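Local coordinates for endonuclease and methylase LlaGI (Lactococcus lactis, PDB 5FFJ), which acts as a Type ISP restriction-modification enzyme that recognises DNA by sequence, coupling a helicase-like ATPase to a methyltransferase, with its nuclease deleted in this construct, at residues S987-D999 and I1019-I1033. Numbering follows the deposited sequence.
Sequences SDNHEVHYHDIGD and IDWENISPDENNDWI
Y994 and E1022 form a hydrogen-bonded antiparallel pair: Y994 N donates to E1022 O at 3.2 Å, and E1022 N returns a bond to Y994 O at 3.0 Å. Two residues along, I1024 N donates a hydrogen bond to V992 O at 3.3 Å. H993 and N1023 make the non-hydrogen-bonded pair between them. Over these three pairs the register is unbroken, and the axes of the short strands make 136° between their N-to-C directions, short of the 180° of strict antiparallel strands.

Side chains separate onto two faces. On one, I1024 CD1 lies 3.4 Å from Y994 CB, while I1033 CG2 sits over a face of the tyrosine ring, 4.0 Å from its centroid, a CH-pi contact. The ring is placed there because Y994 CG is anti to the backbone N (chi1 173°). V992 packs its two methyls over one face of the W1032 indole. Y994 OH is hydrogen-bonded to N949 ND2, on strand 944-951.

On the other face, N1023 OD1 approaches the edge of the H993 imidazole, 3.3 Å from CE1. The W1021 indole is sandwiched, with H993 CB over one face and I1019 CG2 over the opposite one, and its NE1 bonds to I1016 O. The H995 ring meets I1019 and D1020 obliquely, with I1019 CG2 against its CG and ND1, and its CD2 3.3 Å from D1020 O.

Strands 991-996 and 1022-1024 extend, past strand 944-951, a sheet whose order 3-2-1-4-5-7-6 is that of a class I methyltransferase; 1022-1024 is an outermost strand in this chain. On its other side strand 991-996 pairs in parallel with 944-951, whose Y946 stacks on H993 and also meets W1021. F939 of helix 932-941 packs against V992 and P1026, and R935 of the same helix makes a salt bridge to D1031.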
# COMPACT_ATOMS: atom_id res chain seq x y z
N SER A 987 13.52 0.22 41.67
CA SER A 987 13.75 1.55 42.21
C SER A 987 12.44 2.18 42.66
O SER A 987 11.36 1.77 42.24
CB SER A 987 14.42 2.46 41.17
OG SER A 987 15.72 2.01 40.85
N ASP A 988 12.55 3.19 43.53
CA ASP A 988 11.41 4.00 43.92
C ASP A 988 11.41 5.29 43.11
O ASP A 988 10.64 6.22 43.38
CB ASP A 988 11.46 4.30 45.42
CG ASP A 988 10.08 4.36 46.05
OD1 ASP A 988 9.16 4.93 45.43
OD2 ASP A 988 9.92 3.83 47.17
N ASN A 989 12.29 5.35 42.11
CA ASN A 989 12.47 6.54 41.29
C ASN A 989 11.69 6.44 39.98
O ASN A 989 11.80 5.45 39.26
CB ASN A 989 13.96 6.76 41.00
CG ASN A 989 14.30 8.21 40.70
OD1 ASN A 989 13.45 9.09 40.75
ND2 ASN A 989 15.57 8.46 40.39
N HIS A 990 10.88 7.46 39.71
CA HIS A 990 10.08 7.53 38.49
C HIS A 990 10.17 8.92 37.87
O HIS A 990 9.72 9.89 38.47
CB HIS A 990 8.62 7.19 38.78
CG HIS A 990 8.39 5.78 39.23
ND1 HIS A 990 9.27 4.76 38.94
CD2 HIS A 990 7.39 5.22 39.94
CE1 HIS A 990 8.82 3.63 39.45
NE2 HIS A 990 7.68 3.88 40.07
N GLU A 991 10.76 9.01 36.69
CA GLU A 991 10.89 10.29 36.01
C GLU A 991 10.89 10.16 34.48
O GLU A 991 11.40 9.19 33.92
CB GLU A 991 12.16 11.01 36.46
CG GLU A 991 13.42 10.16 36.41
CD GLU A 991 14.65 10.93 36.85
OE1 GLU A 991 14.53 12.15 37.09
OE2 GLU A 991 15.73 10.32 36.97
N VAL A 992 10.31 11.17 33.84
CA VAL A 992 10.22 11.24 32.38
C VAL A 992 11.27 12.20 31.84
O VAL A 992 11.53 13.25 32.44
CB VAL A 992 8.82 11.70 31.92
CG1 VAL A 992 8.70 11.64 30.41
CG2 VAL A 992 7.74 10.85 32.58
N HIS A 993 11.87 11.84 30.71
CA HIS A 993 12.84 12.70 30.03
C HIS A 993 12.39 12.91 28.59
O HIS A 993 12.32 11.96 27.81
CB HIS A 993 14.23 12.08 30.09
CG HIS A 993 14.70 11.77 31.47
ND1 HIS A 993 14.84 12.73 32.45
CD2 HIS A 993 15.07 10.60 32.05
CE1 HIS A 993 15.26 12.17 33.57
NE2 HIS A 993 15.41 10.87 33.35
N TYR A 994 12.07 14.15 28.24
CA TYR A 994 11.45 14.45 26.96
C TYR A 994 12.21 15.52 26.18
O TYR A 994 12.73 16.48 26.76
CB TYR A 994 10.00 14.89 27.18
CG TYR A 994 9.32 15.39 25.93
CD1 TYR A 994 8.82 14.51 24.97
CD2 TYR A 994 9.16 16.75 25.71
CE1 TYR A 994 8.20 14.97 23.83
CE2 TYR A 994 8.53 17.22 24.57
CZ TYR A 994 8.05 16.33 23.64
OH TYR A 994 7.43 16.80 22.50
N HIS A 995 12.26 15.34 24.87
CA HIS A 995 12.84 16.34 23.99
C HIS A 995 12.10 16.41 22.66
O HIS A 995 11.91 15.40 21.99
CB HIS A 995 14.32 16.05 23.73
CG HIS A 995 15.02 17.13 22.97
ND1 HIS A 995 15.63 16.91 21.75
CD2 HIS A 995 15.20 18.45 23.25
CE1 HIS A 995 16.16 18.04 21.32
NE2 HIS A 995 15.91 18.99 22.21
N ASP A 996 11.68 17.62 22.29
CA ASP A 996 11.11 17.88 20.98
C ASP A 996 12.25 18.22 20.03
O ASP A 996 13.03 19.13 20.29
CB ASP A 996 10.09 19.03 21.05
CG ASP A 996 9.28 19.18 19.78
OD1 ASP A 996 9.77 18.80 18.69
OD2 ASP A 996 8.15 19.70 19.86
N ILE A 997 12.34 17.48 18.92
CA ILE A 997 13.43 17.67 17.97
C ILE A 997 13.41 19.07 17.35
O ILE A 997 14.39 19.50 16.75
CB ILE A 997 13.39 16.62 16.84
CG1 ILE A 997 14.75 16.52 16.15
CG2 ILE A 997 12.29 16.95 15.83
CD1 ILE A 997 14.90 15.29 15.27
N GLY A 998 12.28 19.76 17.49
CA GLY A 998 12.13 21.12 17.02
C GLY A 998 11.26 21.23 15.79
O GLY A 998 11.09 20.27 15.04
N ASP A 999 10.72 22.42 15.57
CA ASP A 999 9.85 22.66 14.43
C ASP A 999 10.67 22.72 13.13
O ASP A 999 11.88 22.94 13.14
CB ASP A 999 9.05 23.97 14.61
CG ASP A 999 8.16 23.95 15.85
OD1 ASP A 999 7.74 22.86 16.28
OD2 ASP A 999 7.86 25.04 16.38
N ILE A 1019 21.74 14.34 24.40
CA ILE A 1019 20.54 15.16 24.23
C ILE A 1019 20.25 15.98 25.49
O ILE A 1019 20.34 15.48 26.60
CB ILE A 1019 19.30 14.29 23.90
CG1 ILE A 1019 19.49 13.57 22.57
CG2 ILE A 1019 18.03 15.15 23.88
CD1 ILE A 1019 19.58 14.48 21.35
N ASP A 1020 19.88 17.24 25.29
CA ASP A 1020 19.41 18.08 26.38
C ASP A 1020 17.97 17.70 26.71
O ASP A 1020 17.04 18.08 26.01
CB ASP A 1020 19.50 19.57 26.01
CG ASP A 1020 19.28 20.49 27.20
OD1 ASP A 1020 18.57 20.08 28.15
OD2 ASP A 1020 19.81 21.62 27.19
N TRP A 1021 17.81 16.94 27.79
CA TRP A 1021 16.49 16.46 28.20
C TRP A 1021 15.76 17.48 29.06
O TRP A 1021 16.39 18.28 29.76
CB TRP A 1021 16.60 15.15 28.96
CG TRP A 1021 17.22 14.05 28.17
CD1 TRP A 1021 18.46 13.51 28.35
CD2 TRP A 1021 16.64 13.37 27.06
NE1 TRP A 1021 18.68 12.52 27.42
CE2 TRP A 1021 17.57 12.42 26.62
CE3 TRP A 1021 15.41 13.46 26.40
CZ2 TRP A 1021 17.32 11.57 25.54
CZ3 TRP A 1021 15.16 12.62 25.34
CH2 TRP A 1021 16.11 11.68 24.92
N GLU A 1022 14.43 17.45 29.01
CA GLU A 1022 13.60 18.23 29.91
C GLU A 1022 12.95 17.30 30.92
O GLU A 1022 12.32 16.31 30.56
CB GLU A 1022 12.53 19.00 29.14
CG GLU A 1022 11.74 19.97 30.01
CD GLU A 1022 10.53 20.56 29.30
OE1 GLU A 1022 9.65 21.12 29.99
OE2 GLU A 1022 10.47 20.45 28.06
N ASN A 1023 13.12 17.62 32.20
CA ASN A 1023 12.49 16.85 33.26
C ASN A 1023 11.00 17.15 33.32
O ASN A 1023 10.60 18.30 33.46
CB ASN A 1023 13.15 17.15 34.61
CG ASN A 1023 13.43 15.90 35.42
OD1 ASN A 1023 13.89 14.89 34.89
ND2 ASN A 1023 13.14 15.96 36.72
N ILE A 1024 10.18 16.11 33.19
CA ILE A 1024 8.73 16.26 33.14
C ILE A 1024 8.05 15.56 34.31
O ILE A 1024 8.26 14.37 34.55
CB ILE A 1024 8.17 15.71 31.81
CG1 ILE A 1024 8.41 16.73 30.69
CG2 ILE A 1024 6.67 15.38 31.93
CD1 ILE A 1024 7.85 16.34 29.34
N SER A 1025 7.22 16.32 35.02
CA SER A 1025 6.39 15.78 36.09
C SER A 1025 4.93 15.73 35.62
O SER A 1025 4.25 16.75 35.62
CB SER A 1025 6.51 16.64 37.35
OG SER A 1025 6.08 17.97 37.11
N PRO A 1026 4.45 14.53 35.22
CA PRO A 1026 3.06 14.43 34.75
C PRO A 1026 2.03 14.98 35.74
O PRO A 1026 2.23 14.88 36.95
CB PRO A 1026 2.87 12.91 34.55
CG PRO A 1026 4.09 12.25 35.11
CD PRO A 1026 5.17 13.26 35.06
N ASP A 1027 0.95 15.54 35.21
CA ASP A 1027 -0.07 16.20 36.02
C ASP A 1027 -1.22 15.26 36.37
O ASP A 1027 -1.16 14.06 36.11
CB ASP A 1027 -0.59 17.45 35.30
CG ASP A 1027 -1.09 17.15 33.89
OD1 ASP A 1027 -1.27 15.96 33.55
OD2 ASP A 1027 -1.32 18.12 33.13
N GLU A 1028 -2.28 15.83 36.96
CA GLU A 1028 -3.46 15.06 37.34
C GLU A 1028 -4.07 14.34 36.14
O GLU A 1028 -4.57 13.23 36.26
CB GLU A 1028 -4.51 15.99 37.96
CG GLU A 1028 -4.05 16.70 39.22
CD GLU A 1028 -5.07 17.70 39.74
OE1 GLU A 1028 -6.06 17.96 39.03
OE2 GLU A 1028 -4.88 18.22 40.86
N ASN A 1029 -4.02 14.99 34.98
CA ASN A 1029 -4.57 14.43 33.75
C ASN A 1029 -3.60 13.45 33.08
O ASN A 1029 -3.86 12.98 31.98
CB ASN A 1029 -4.93 15.55 32.78
CG ASN A 1029 -5.68 16.69 33.45
OD1 ASN A 1029 -6.48 16.48 34.35
ND2 ASN A 1029 -5.41 17.92 33.00
N ASN A 1030 -2.49 13.17 33.75
CA ASN A 1030 -1.45 12.29 33.21
C ASN A 1030 -0.90 12.83 31.89
O ASN A 1030 -0.51 12.06 31.01
CB ASN A 1030 -1.98 10.86 33.01
CG ASN A 1030 -2.64 10.30 34.26
OD1 ASN A 1030 -1.97 9.84 35.18
ND2 ASN A 1030 -3.97 10.32 34.28
N ASP A 1031 -0.90 14.15 31.75
CA ASP A 1031 -0.35 14.81 30.57
C ASP A 1031 1.11 15.19 30.79
O ASP A 1031 1.45 15.83 31.79
CB ASP A 1031 -1.17 16.05 30.20
CG ASP A 1031 -2.54 15.71 29.65
OD1 ASP A 1031 -2.72 14.58 29.15
OD2 ASP A 1031 -3.44 16.57 29.72
N TRP A 1032 1.97 14.80 29.85
CA TRP A 1032 3.39 15.13 29.91
C TRP A 1032 3.65 16.53 29.35
O TRP A 1032 4.37 17.32 29.95
CB TRP A 1032 4.21 14.09 29.15
CG TRP A 1032 4.18 12.73 29.77
CD1 TRP A 1032 3.73 12.41 31.01
CD2 TRP A 1032 4.62 11.50 29.17
NE1 TRP A 1032 3.86 11.06 31.23
CE2 TRP A 1032 4.40 10.48 30.11
CE3 TRP A 1032 5.17 11.18 27.93
CZ2 TRP A 1032 4.72 9.15 29.85
CZ3 TRP A 1032 5.49 9.86 27.67
CH2 TRP A 1032 5.26 8.86 28.63
N ILE A 1033 3.07 16.81 28.18
CA ILE A 1033 3.27 18.10 27.51
C ILE A 1033 1.95 18.80 27.22
O ILE A 1033 0.88 18.18 27.22
CB ILE A 1033 4.05 17.92 26.19
CG1 ILE A 1033 3.35 16.91 25.28
CG2 ILE A 1033 5.47 17.47 26.48
CD1 ILE A 1033 3.86 16.95 23.84